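PDB 3PF2: cell wall surface anchor family protein from Streptococcus agalactiae serogroup V, which forms the shaft of the type 1 pilus as its major (backbone) pilin subunit, here a C-terminal two-domain fragment that binds calcium. Local coordinates for residues Glu45-Thr50 and Phe154-Asp159; Lys184-Lys189 and Gly246-Lys251; Gly22-Glu27 and Gly252-Val257; Phe29-Lys34 and Arg175-His180. All coordinates share one frame; numbering follows the deposited sequence. Where two conformers were deposited one is given.

Interaction 1: residues Glu45-Thr50 and Phe154-Asp159; sequences EKFEIT and FELQYD. With CA (calcium ion), chain C.
A chi1 of -175° turns the Asp159 carboxylate away from its own amide nitrogen, and Glu45 runs out extended (chi2 -178°), so that two carboxylates from neighbouring segments converge on one calcium ion. Asp159 grips the metal with both oxygens, whereas Glu45 offers OE1 alone, 2.4 Å from the calcium. The carboxylate planes are turned 62° apart, and the 3.3 Å between Glu45 OE1 and Asp159 OD2 is probably tolerated because both oxygens bind the calcium. Thr161, Asp163, Ala165 and Asn167 complete the site, and Glu45 OE2 accepts a hydrogen bond from the backbone of Lys164. Behind the metal, Lys46-Thr50 and Glu155-Asp159 pair antiparallel as inner strands of a five-stranded sheet in the Cna-B-like domain, with an Ig-like fold. Glu48 and Gln157 form a hydrogen-bonded pair, Gln157 N reaching Glu48 O at 2.8 Å. On the face carrying Phe47, Ile49, Leu156 and Tyr158 the packing is apolar: CD1 of Leu156 sits over the centre of the Phe47 ring, 3.6 Å from its centroid, a CH-pi contact. The same methyl lies 3.8 Å from CG1 of Ile49, while CG2 of Ile49 approaches CD1 of Phe154 at 3.6 Å. Lys46 and Gln157 lie alongside each other on the reverse face, where NE2 of Gln157 donates to Glu155 OE2 from above the carboxylate plane.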
# COMPACT_ATOMS: atom_id res chain seq x y z
N GLU A 45 -27.69 -3.49 -17.72
CA GLU A 45 -28.56 -2.63 -16.92
C GLU A 45 -27.93 -2.19 -15.59
O GLU A 45 -28.49 -1.35 -14.87
CB GLU A 45 -29.91 -3.32 -16.68
CG GLU A 45 -30.57 -3.83 -17.97
CD GLU A 45 -31.93 -4.46 -17.73
OE1 GLU A 45 -32.13 -5.07 -16.66
OE2 GLU A 45 -32.81 -4.36 -18.63
N LYS A 46 -26.76 -2.76 -15.27
CA LYS A 46 -25.99 -2.40 -14.08
C LYS A 46 -24.54 -2.80 -14.28
O LYS A 46 -24.24 -3.84 -14.88
CB LYS A 46 -26.53 -3.11 -12.84
CG LYS A 46 -26.01 -2.54 -11.52
CD LYS A 46 -26.32 -3.42 -10.32
CE LYS A 46 -27.81 -3.50 -10.02
NZ LYS A 46 -28.48 -2.17 -9.86
N PHE A 47 -23.63 -1.96 -13.81
CA PHE A 47 -22.21 -2.31 -13.81
C PHE A 47 -21.61 -1.45 -12.71
O PHE A 47 -21.19 -0.31 -12.93
CB PHE A 47 -21.59 -2.01 -15.18
CG PHE A 47 -20.26 -2.69 -15.41
CD1 PHE A 47 -20.19 -3.84 -16.19
CD2 PHE A 47 -19.09 -2.16 -14.88
CE1 PHE A 47 -18.97 -4.48 -16.41
CE2 PHE A 47 -17.87 -2.78 -15.10
CZ PHE A 47 -17.81 -3.94 -15.87
N GLU A 48 -21.60 -2.00 -11.50
CA GLU A 48 -21.23 -1.26 -10.30
C GLU A 48 -20.13 -1.99 -9.56
O GLU A 48 -20.25 -3.19 -9.27
CB GLU A 48 -22.44 -1.11 -9.37
CG GLU A 48 -23.55 -0.20 -9.89
CD GLU A 48 -24.76 -0.17 -8.98
OE1 GLU A 48 -24.72 -0.81 -7.90
OE2 GLU A 48 -25.76 0.51 -9.33
N ILE A 49 -19.07 -1.26 -9.25
CA ILE A 49 -17.92 -1.82 -8.54
C ILE A 49 -17.87 -1.29 -7.12
O ILE A 49 -18.00 -0.09 -6.90
CB ILE A 49 -16.62 -1.55 -9.33
CG1 ILE A 49 -16.56 -2.51 -10.53
CG2 ILE A 49 -15.38 -1.70 -8.41
CD1 ILE A 49 -15.46 -2.24 -11.52
N THR A 50 -17.72 -2.19 -6.15
CA THR A 50 -17.60 -1.80 -4.74
C THR A 50 -16.31 -2.37 -4.15
O THR A 50 -16.05 -3.57 -4.25
CB THR A 50 -18.79 -2.31 -3.92
OG1 THR A 50 -20.01 -1.76 -4.46
CG2 THR A 50 -18.66 -1.91 -2.46
N PHE A 154 -12.32 -6.34 -4.76
CA PHE A 154 -13.54 -5.59 -4.99
C PHE A 154 -14.58 -6.54 -5.53
O PHE A 154 -14.26 -7.67 -5.89
CB PHE A 154 -13.30 -4.44 -5.99
CG PHE A 154 -12.95 -4.90 -7.37
CD1 PHE A 154 -13.93 -5.00 -8.36
CD2 PHE A 154 -11.64 -5.22 -7.70
CE1 PHE A 154 -13.60 -5.41 -9.67
CE2 PHE A 154 -11.30 -5.63 -8.98
CZ PHE A 154 -12.28 -5.73 -9.98
N GLU A 155 -15.82 -6.07 -5.61
CA GLU A 155 -16.87 -6.88 -6.21
C GLU A 155 -17.54 -6.08 -7.30
O GLU A 155 -17.84 -4.91 -7.11
CB GLU A 155 -17.92 -7.29 -5.19
CG GLU A 155 -19.03 -8.12 -5.83
CD GLU A 155 -19.92 -8.77 -4.81
OE1 GLU A 155 -19.56 -9.88 -4.36
OE2 GLU A 155 -20.98 -8.19 -4.47
N LEU A 156 -17.75 -6.71 -8.44
CA LEU A 156 -18.56 -6.14 -9.51
C LEU A 156 -19.95 -6.76 -9.43
O LEU A 156 -20.07 -7.97 -9.32
CB LEU A 156 -17.92 -6.43 -10.87
CG LEU A 156 -18.78 -6.18 -12.12
CD1 LEU A 156 -19.09 -4.68 -12.26
CD2 LEU A 156 -18.09 -6.70 -13.37
N GLN A 157 -20.97 -5.91 -9.44
CA GLN A 157 -22.36 -6.38 -9.60
C GLN A 157 -22.74 -5.94 -11.00
O GLN A 157 -22.75 -4.75 -11.31
CB GLN A 157 -23.29 -5.74 -8.57
CG GLN A 157 -23.19 -6.33 -7.15
CD GLN A 157 -23.84 -7.71 -7.02
OE1 GLN A 157 -24.85 -8.00 -7.67
NE2 GLN A 157 -23.25 -8.56 -6.19
N TYR A 158 -23.01 -6.91 -11.86
CA TYR A 158 -23.35 -6.60 -13.25
C TYR A 158 -24.70 -7.20 -13.62
O TYR A 158 -25.06 -8.29 -13.13
CB TYR A 158 -22.26 -7.11 -14.20
CG TYR A 158 -22.15 -8.61 -14.26
CD1 TYR A 158 -22.91 -9.35 -15.19
CD2 TYR A 158 -21.29 -9.31 -13.39
CE1 TYR A 158 -22.81 -10.74 -15.25
CE2 TYR A 158 -21.19 -10.70 -13.46
CZ TYR A 158 -21.95 -11.40 -14.39
OH TYR A 158 -21.85 -12.75 -14.46
N ASP A 159 -25.46 -6.49 -14.45
CA ASP A 159 -26.73 -7.00 -14.96
C ASP A 159 -26.62 -7.04 -16.48
O ASP A 159 -26.69 -6.00 -17.16
CB ASP A 159 -27.90 -6.10 -14.50
CG ASP A 159 -29.28 -6.65 -14.91
OD1 ASP A 159 -29.35 -7.39 -15.90
OD2 ASP A 159 -30.27 -6.29 -14.25
CA CA C . -31.70 -7.38 -16.10

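Interaction 2: residues Lys184-Lys189 and Gly246-Lys251; sequences KRFVKK and GTFEIK
Lys184-Lys189 and Thr247-Lys251 run antiparallel at 156°, and alternate hydrogen-bonded pairs, Lys184 with Ile250 and Phe186 with Phe248, tie them together. The ladder ends at Gly246, whose carbonyl receives Lys188 N. Two aromatic side chains dominate one face. CB of Phe186 stands over the Phe248 ring, displaced toward its rim and 3.7 Å from its centroid, in a CH-pi contact. The rings themselves are nearly parallel, 19° apart, but slid so far that they scarcely overlap, and their nearest carbons, Phe186 CD2 and Phe248 CE1, are 3.4 Å apart. Phe248 places CG between its backbone N and carbonyl carbon (chi1 63°), which swings the ring across toward Phe186. CG2 of Ile250 lies at the edge of the Phe186 ring. The other face carries a charged pair: Arg185 and Glu249 lie side by side, pointing the same way, and NE of Arg185 gives a nearly straight salt-bridge hydrogen bond to Glu249 OE2, at 3.0 Å. The acceptor lies in the guanidinium plane but is met from above the carboxylate, the two planes being almost perpendicular. A water accepting from Arg185 NH2 and donating to the same OE2 doubles the link, while Glu249 OE1 bonds Tyr295 and Arg185 NH1 bonds the carbonyl of Ala309. In this prealbumin-like domain, strand 312-316 runs parallel to strand 178-190; Lys188 NZ is joined covalently to CG of Asn316, an isopeptide bond, and the phenylalanines pack against Ile314 and against Leu270 of strand 266-274.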
# COMPACT_ATOMS: atom_id res chain seq x y z
N LYS A 184 11.33 -1.33 12.81
CA LYS A 184 12.50 -1.85 13.52
C LYS A 184 12.55 -1.30 14.93
O LYS A 184 12.12 -0.17 15.17
CB LYS A 184 13.79 -1.49 12.77
CG LYS A 184 15.04 -2.14 13.37
CD LYS A 184 15.14 -3.67 13.10
CE LYS A 184 16.38 -4.22 13.82
NZ LYS A 184 16.39 -5.70 13.83
N ARG A 185 13.06 -2.10 15.85
CA ARG A 185 13.23 -1.71 17.26
C ARG A 185 14.72 -1.65 17.56
O ARG A 185 15.49 -2.42 17.01
CB ARG A 185 12.55 -2.74 18.17
CG ARG A 185 11.04 -2.84 17.91
CD ARG A 185 10.33 -3.83 18.84
NE ARG A 185 10.23 -3.29 20.20
CZ ARG A 185 10.59 -3.93 21.30
NH1 ARG A 185 11.04 -5.18 21.26
NH2 ARG A 185 10.46 -3.34 22.48
N PHE A 186 15.10 -0.74 18.45
CA PHE A 186 16.48 -0.53 18.82
C PHE A 186 16.62 -0.33 20.32
O PHE A 186 15.69 0.13 20.99
CB PHE A 186 17.01 0.76 18.18
CG PHE A 186 16.92 0.78 16.69
CD1 PHE A 186 17.90 0.16 15.93
CD2 PHE A 186 15.85 1.40 16.06
CE1 PHE A 186 17.83 0.17 14.52
CE2 PHE A 186 15.75 1.42 14.65
CZ PHE A 186 16.75 0.80 13.88
N VAL A 187 17.81 -0.63 20.83
CA VAL A 187 18.16 -0.25 22.20
C VAL A 187 19.60 0.25 22.23
O VAL A 187 20.51 -0.39 21.66
CB VAL A 187 17.89 -1.40 23.22
CG1 VAL A 187 18.69 -2.66 22.88
CG2 VAL A 187 18.16 -0.91 24.64
N LYS A 188 19.80 1.42 22.85
CA LYS A 188 21.11 2.06 22.92
C LYS A 188 21.77 1.70 24.24
O LYS A 188 21.16 1.86 25.29
CB LYS A 188 20.97 3.58 22.81
CG LYS A 188 22.31 4.35 22.74
CD LYS A 188 23.04 4.09 21.42
CE LYS A 188 24.33 4.90 21.30
NZ LYS A 188 25.38 4.47 22.30
N LYS A 189 22.99 1.20 24.17
CA LYS A 189 23.71 0.74 25.36
C LYS A 189 25.16 1.21 25.34
O LYS A 189 25.63 1.76 24.34
CB LYS A 189 23.66 -0.80 25.47
CG LYS A 189 22.25 -1.38 25.65
CD LYS A 189 22.31 -2.89 25.89
CE LYS A 189 20.93 -3.50 25.97
NZ LYS A 189 21.04 -4.93 26.41
N GLY A 246 16.80 3.59 26.95
CA GLY A 246 17.65 3.18 25.84
C GLY A 246 16.88 2.88 24.55
O GLY A 246 17.49 2.80 23.49
N THR A 247 15.56 2.75 24.64
CA THR A 247 14.81 2.25 23.47
C THR A 247 14.40 3.33 22.49
O THR A 247 14.27 4.51 22.84
CB THR A 247 13.53 1.47 23.86
OG1 THR A 247 12.54 2.39 24.35
CG2 THR A 247 13.82 0.39 24.89
N PHE A 248 14.22 2.91 21.24
CA PHE A 248 13.53 3.69 20.24
C PHE A 248 13.13 2.79 19.08
O PHE A 248 13.57 1.64 19.02
CB PHE A 248 14.32 4.93 19.78
CG PHE A 248 15.64 4.63 19.10
CD1 PHE A 248 15.74 4.73 17.72
CD2 PHE A 248 16.78 4.31 19.84
CE1 PHE A 248 16.95 4.51 17.07
CE2 PHE A 248 18.01 4.07 19.20
CZ PHE A 248 18.09 4.18 17.81
N GLU A 249 12.30 3.31 18.19
CA GLU A 249 11.72 2.52 17.10
C GLU A 249 11.46 3.38 15.88
O GLU A 249 11.39 4.61 15.98
CB GLU A 249 10.38 1.91 17.54
CG GLU A 249 10.45 0.97 18.75
CD GLU A 249 9.11 0.40 19.13
OE1 GLU A 249 8.08 0.85 18.58
OE2 GLU A 249 9.10 -0.51 19.99
N ILE A 250 11.34 2.74 14.72
CA ILE A 250 10.80 3.41 13.54
C ILE A 250 9.72 2.49 12.97
O ILE A 250 9.95 1.28 12.83
CB ILE A 250 11.90 3.77 12.50
CG1 ILE A 250 11.32 4.51 11.29
CG2 ILE A 250 12.66 2.51 12.04
CD1 ILE A 250 10.79 5.92 11.61
N LYS A 251 8.57 3.06 12.65
CA LYS A 251 7.44 2.27 12.14
C LYS A 251 7.05 2.74 10.75
O LYS A 251 6.89 3.94 10.50
CB LYS A 251 6.23 2.36 13.08
CG LYS A 251 6.53 1.93 14.52
CD LYS A 251 5.28 1.90 15.39
CE LYS A 251 4.45 0.66 15.10
NZ LYS A 251 3.42 0.37 16.16
O HOH W 1 10.86 -0.43 22.13

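Interaction 3: residues Gly22-Glu27 and Gly252-Val257; sequences GYTIGE and GLAYAV
Glycines pave both sides of this contact, and the backbones come unusually close: the CA atoms of Gly22 and Val257 are only 4.0 Å apart. CA of Gly22 points at the carbonyl of Tyr255, a 3.4 Å CA-H...O contact that is close to linear. Gly22 N meanwhile donates to Val257 O at 3.0 Å, coming from above the carbonyl plane. A water bridges the same pair of residues, donating to Gly22 O and to Val257 O, and rests over one face of the Tyr23 ring. The segments meet where the two domains join: Gly22-Glu27 leads into strand 29-35, and Gly252-Val257 leaves strand 247-253 through a G1 beta bulge in which Gly252 and Leu253 both face Gly182. Thr24 supplies the side-chain bond, its OG1 accepting from Ala254 N at 3.0 Å. The hydroxyl reaches that N-H because it lies beside the backbone N of Thr24 (chi1 -68°), which leaves CG2 3.2 Å from Gly252 O. That carbonyl also receives Ile25 N, at 2.8 Å. Ile25 lays its extended CG1-CD1 arm against CA of Gly252, with CD1 at 3.6 Å, and also packs on Ala217, Leu218 and Ala221 of helix 216-221. The methyl of Ala254 packs against the peptide between Tyr23 and Thr24. Thr24-Glu27 forms a type II turn, whose first residue donates from N to Glu27 OE1 at 3.1 Å.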
# COMPACT_ATOMS: atom_id res chain seq x y z
N GLY A 22 5.86 -3.69 -1.55
CA GLY A 22 6.17 -3.13 -0.24
C GLY A 22 6.35 -1.62 -0.30
O GLY A 22 6.96 -1.09 -1.25
N TYR A 23 5.81 -0.93 0.70
CA TYR A 23 5.81 0.54 0.72
C TYR A 23 6.06 1.10 2.09
O TYR A 23 5.77 0.47 3.10
CB TYR A 23 4.47 1.10 0.22
CG TYR A 23 4.21 0.87 -1.23
CD1 TYR A 23 4.85 1.63 -2.20
CD2 TYR A 23 3.31 -0.13 -1.65
CE1 TYR A 23 4.62 1.43 -3.56
CE2 TYR A 23 3.06 -0.34 -3.00
CZ TYR A 23 3.73 0.43 -3.95
OH TYR A 23 3.48 0.22 -5.29
N THR A 24 6.60 2.31 2.11
CA THR A 24 6.67 3.12 3.31
C THR A 24 5.31 3.75 3.55
O THR A 24 4.62 4.13 2.60
CB THR A 24 7.78 4.17 3.14
OG1 THR A 24 9.04 3.50 3.12
CG2 THR A 24 7.79 5.21 4.27
N ILE A 25 4.91 3.81 4.82
CA ILE A 25 3.63 4.42 5.20
C ILE A 25 3.55 5.83 4.64
O ILE A 25 4.50 6.60 4.74
CB ILE A 25 3.45 4.42 6.74
CG1 ILE A 25 3.06 3.01 7.21
CG2 ILE A 25 2.40 5.49 7.16
CD1 ILE A 25 2.86 2.84 8.74
N GLY A 26 2.42 6.17 4.02
CA GLY A 26 2.26 7.50 3.43
C GLY A 26 2.67 7.65 1.97
O GLY A 26 2.32 8.64 1.32
N GLU A 27 3.39 6.66 1.45
CA GLU A 27 3.87 6.67 0.07
C GLU A 27 2.72 6.27 -0.84
O GLU A 27 2.19 5.16 -0.72
CB GLU A 27 5.04 5.70 -0.04
CG GLU A 27 5.70 5.50 -1.39
CD GLU A 27 7.04 4.74 -1.28
OE1 GLU A 27 7.15 3.66 -0.59
OE2 GLU A 27 8.01 5.22 -1.89
N GLY A 252 6.91 1.79 9.84
CA GLY A 252 6.34 2.09 8.53
C GLY A 252 7.32 2.31 7.40
O GLY A 252 7.08 3.13 6.53
N LEU A 253 8.44 1.59 7.42
CA LEU A 253 9.35 1.62 6.28
C LEU A 253 9.17 0.44 5.33
O LEU A 253 8.95 -0.70 5.77
CB LEU A 253 10.81 1.64 6.75
CG LEU A 253 11.19 2.78 7.69
CD1 LEU A 253 12.61 2.51 8.20
CD2 LEU A 253 11.08 4.16 7.02
N ALA A 254 9.32 0.71 4.04
CA ALA A 254 9.19 -0.34 3.02
C ALA A 254 10.18 -1.47 3.22
O ALA A 254 11.32 -1.25 3.60
CB ALA A 254 9.38 0.26 1.62
N TYR A 255 9.74 -2.69 2.93
CA TYR A 255 10.66 -3.83 2.75
C TYR A 255 9.97 -4.70 1.72
O TYR A 255 8.78 -4.48 1.41
CB TYR A 255 10.91 -4.58 4.08
CG TYR A 255 9.73 -5.44 4.48
CD1 TYR A 255 9.75 -6.83 4.25
CD2 TYR A 255 8.57 -4.87 5.00
CE1 TYR A 255 8.64 -7.62 4.55
CE2 TYR A 255 7.46 -5.65 5.32
CZ TYR A 255 7.51 -7.02 5.09
OH TYR A 255 6.40 -7.77 5.40
N ALA A 256 10.67 -5.69 1.17
CA ALA A 256 10.09 -6.58 0.15
C ALA A 256 9.34 -5.76 -0.92
O ALA A 256 8.17 -6.01 -1.23
CB ALA A 256 9.18 -7.63 0.81
N VAL A 257 10.05 -4.78 -1.48
CA VAL A 257 9.50 -3.79 -2.38
C VAL A 257 8.75 -4.42 -3.57
O VAL A 257 7.63 -3.98 -3.91
CB VAL A 257 10.63 -2.83 -2.87
CG1 VAL A 257 10.15 -1.91 -3.99
CG2 VAL A 257 11.15 -2.00 -1.67
O HOH W 2 6.71 -0.96 -4.04

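Interaction 4: residues Phe29-Lys34 and Arg175-His180; sequences FKWFLK and RKPEVH
Val179 pushes its two methyls at the aromatic side chains of strand 29-35, and here the packing is close: CG1 lies 3.8 Å from Trp31 CH2 and 3.9 Å from Phe29 CE1, while CG2 reaches Trp31 CZ2 at 3.9 Å. Placing CG beside the backbone N (chi1 -61°) sends the indole of Trp31 across the gap, where its six-membered ring meets Pro177 edge-on, CZ3 lying 3.9 Å from CG of the proline. Phe29 holds the indole from its own strand, with CE1 over one indole face. The backbones stay well apart, strand axes 10.1 Å from each other at closest, so it is side chains that reach across. Further along, the contact gives out: the exposed Lys30, Arg175 and Lys176 point their chains elsewhere, and Arg175 pairs with Asp120. On the far side of strand 178-180, ND1 of His180 donates to the syn lone pair of Glu178 OE1 at 2.8 Å, nearly straight, while NE2 bonds Ala256 O. Pro177 lies close to Asp19 of the first calcium site, and Trp31 makes a cation-pi contact with Lys11 of that site. With no hydrogen bond crossing between the segments, their cohesion rests on apolar burial and shape.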
# COMPACT_ATOMS: atom_id res chain seq x y z
N PHE A 29 0.58 4.97 -3.98
CA PHE A 29 0.74 3.98 -5.05
C PHE A 29 -0.65 3.67 -5.61
O PHE A 29 -1.66 4.10 -5.06
CB PHE A 29 1.38 2.68 -4.52
CG PHE A 29 0.56 2.01 -3.46
CD1 PHE A 29 -0.43 1.09 -3.80
CD2 PHE A 29 0.74 2.34 -2.12
CE1 PHE A 29 -1.22 0.50 -2.80
CE2 PHE A 29 -0.04 1.74 -1.13
CZ PHE A 29 -1.01 0.82 -1.47
N LYS A 30 -0.70 2.92 -6.70
CA LYS A 30 -1.97 2.57 -7.33
C LYS A 30 -2.33 1.11 -7.15
O LYS A 30 -1.49 0.23 -7.36
CB LYS A 30 -1.93 2.88 -8.81
CG LYS A 30 -1.72 4.37 -9.10
CD LYS A 30 -1.81 4.65 -10.57
CE LYS A 30 -1.79 6.15 -10.84
NZ LYS A 30 -0.41 6.71 -10.71
N TRP A 31 -3.60 0.86 -6.80
CA TRP A 31 -4.22 -0.45 -7.03
C TRP A 31 -4.83 -0.38 -8.43
O TRP A 31 -5.12 0.72 -8.92
CB TRP A 31 -5.33 -0.71 -6.02
CG TRP A 31 -4.92 -0.73 -4.58
CD1 TRP A 31 -5.05 0.29 -3.68
CD2 TRP A 31 -4.37 -1.84 -3.85
NE1 TRP A 31 -4.60 -0.10 -2.45
CE2 TRP A 31 -4.18 -1.41 -2.52
CE3 TRP A 31 -4.02 -3.17 -4.19
CZ2 TRP A 31 -3.65 -2.23 -1.52
CZ3 TRP A 31 -3.48 -4.00 -3.19
CH2 TRP A 31 -3.32 -3.52 -1.87
N PHE A 32 -5.02 -1.53 -9.07
CA PHE A 32 -5.69 -1.56 -10.38
C PHE A 32 -6.87 -2.52 -10.33
O PHE A 32 -6.68 -3.72 -10.16
CB PHE A 32 -4.72 -1.98 -11.49
CG PHE A 32 -3.59 -1.01 -11.68
CD1 PHE A 32 -3.67 -0.03 -12.66
CD2 PHE A 32 -2.48 -1.05 -10.85
CE1 PHE A 32 -2.61 0.91 -12.82
CE2 PHE A 32 -1.43 -0.12 -10.98
CZ PHE A 32 -1.49 0.85 -11.98
N LEU A 33 -8.08 -1.97 -10.43
CA LEU A 33 -9.29 -2.80 -10.48
C LEU A 33 -9.51 -3.14 -11.94
O LEU A 33 -9.56 -2.25 -12.80
CB LEU A 33 -10.49 -2.04 -9.94
CG LEU A 33 -10.69 -1.79 -8.43
CD1 LEU A 33 -9.41 -1.66 -7.62
CD2 LEU A 33 -11.68 -0.65 -8.12
N LYS A 34 -9.65 -4.43 -12.24
CA LYS A 34 -9.63 -4.87 -13.62
C LYS A 34 -10.84 -5.72 -13.91
O LYS A 34 -11.17 -6.58 -13.12
CB LYS A 34 -8.37 -5.71 -13.91
CG LYS A 34 -7.05 -5.00 -13.56
CD LYS A 34 -5.96 -6.02 -13.18
CE LYS A 34 -5.55 -6.92 -14.37
NZ LYS A 34 -4.50 -7.92 -13.99
N ARG A 175 -7.99 -14.22 -6.85
CA ARG A 175 -6.76 -14.05 -6.06
C ARG A 175 -6.58 -12.57 -5.80
O ARG A 175 -6.81 -11.75 -6.71
CB ARG A 175 -5.56 -14.61 -6.82
CG ARG A 175 -5.59 -16.14 -6.99
CD ARG A 175 -4.78 -16.60 -8.19
NE ARG A 175 -5.46 -16.38 -9.47
CZ ARG A 175 -6.37 -17.20 -10.00
NH1 ARG A 175 -6.72 -18.32 -9.37
NH2 ARG A 175 -6.92 -16.90 -11.17
N LYS A 176 -6.18 -12.25 -4.56
CA LYS A 176 -6.08 -10.87 -4.05
C LYS A 176 -4.62 -10.40 -4.05
O LYS A 176 -3.73 -11.14 -3.61
CB LYS A 176 -6.61 -10.78 -2.62
CG LYS A 176 -8.08 -11.19 -2.44
CD LYS A 176 -8.55 -10.80 -1.02
CE LYS A 176 -9.91 -11.43 -0.67
NZ LYS A 176 -10.43 -10.84 0.62
N PRO A 177 -4.37 -9.17 -4.56
CA PRO A 177 -3.04 -8.57 -4.36
C PRO A 177 -2.87 -8.04 -2.95
O PRO A 177 -3.85 -7.92 -2.21
CB PRO A 177 -3.04 -7.41 -5.37
CG PRO A 177 -4.50 -7.00 -5.46
CD PRO A 177 -5.29 -8.29 -5.30
N GLU A 178 -1.63 -7.73 -2.54
CA GLU A 178 -1.39 -7.23 -1.18
C GLU A 178 -0.20 -6.29 -1.13
O GLU A 178 0.70 -6.37 -1.98
CB GLU A 178 -1.17 -8.38 -0.18
CG GLU A 178 0.04 -9.28 -0.48
CD GLU A 178 1.39 -8.72 -0.03
OE1 GLU A 178 1.44 -7.97 0.97
OE2 GLU A 178 2.42 -9.03 -0.68
N VAL A 179 -0.22 -5.42 -0.13
CA VAL A 179 0.94 -4.59 0.18
C VAL A 179 1.37 -4.77 1.62
O VAL A 179 0.62 -5.27 2.47
CB VAL A 179 0.69 -3.08 -0.11
CG1 VAL A 179 0.44 -2.86 -1.59
CG2 VAL A 179 -0.49 -2.54 0.75
N HIS A 180 2.58 -4.32 1.93
CA HIS A 180 3.09 -4.48 3.30
C HIS A 180 4.09 -3.38 3.58
O HIS A 180 4.71 -2.86 2.66
CB HIS A 180 3.76 -5.84 3.45
CG HIS A 180 4.54 -6.24 2.24
ND1 HIS A 180 4.00 -6.99 1.22
CD2 HIS A 180 5.80 -5.92 1.85
CE1 HIS A 180 4.89 -7.15 0.27
NE2 HIS A 180 5.99 -6.50 0.61

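In the fold
Interactions 1 and 2 are strand pairings within separate domains, on opposite sides of the chain's centre with nearest atoms about 26 Å apart; interaction 1 is finished by calcium and interaction 2 by a salt bridge. Interactions 2, 3 and 4 are buried, interaction 1 only partly so. Nearer the middle of the chain, interaction 3 joins a loop to the end region of strand 247-253 mainly through backbone polar groups, whereas interaction 4 relies on apolar side chains. These two touch where Tyr23 packs on Phe29. Strand 178-190 serves interactions 2 and 4, and strand 247-253 serves 2 and 3. Interactions 1 and 4 meet where Phe154 packs against Leu33.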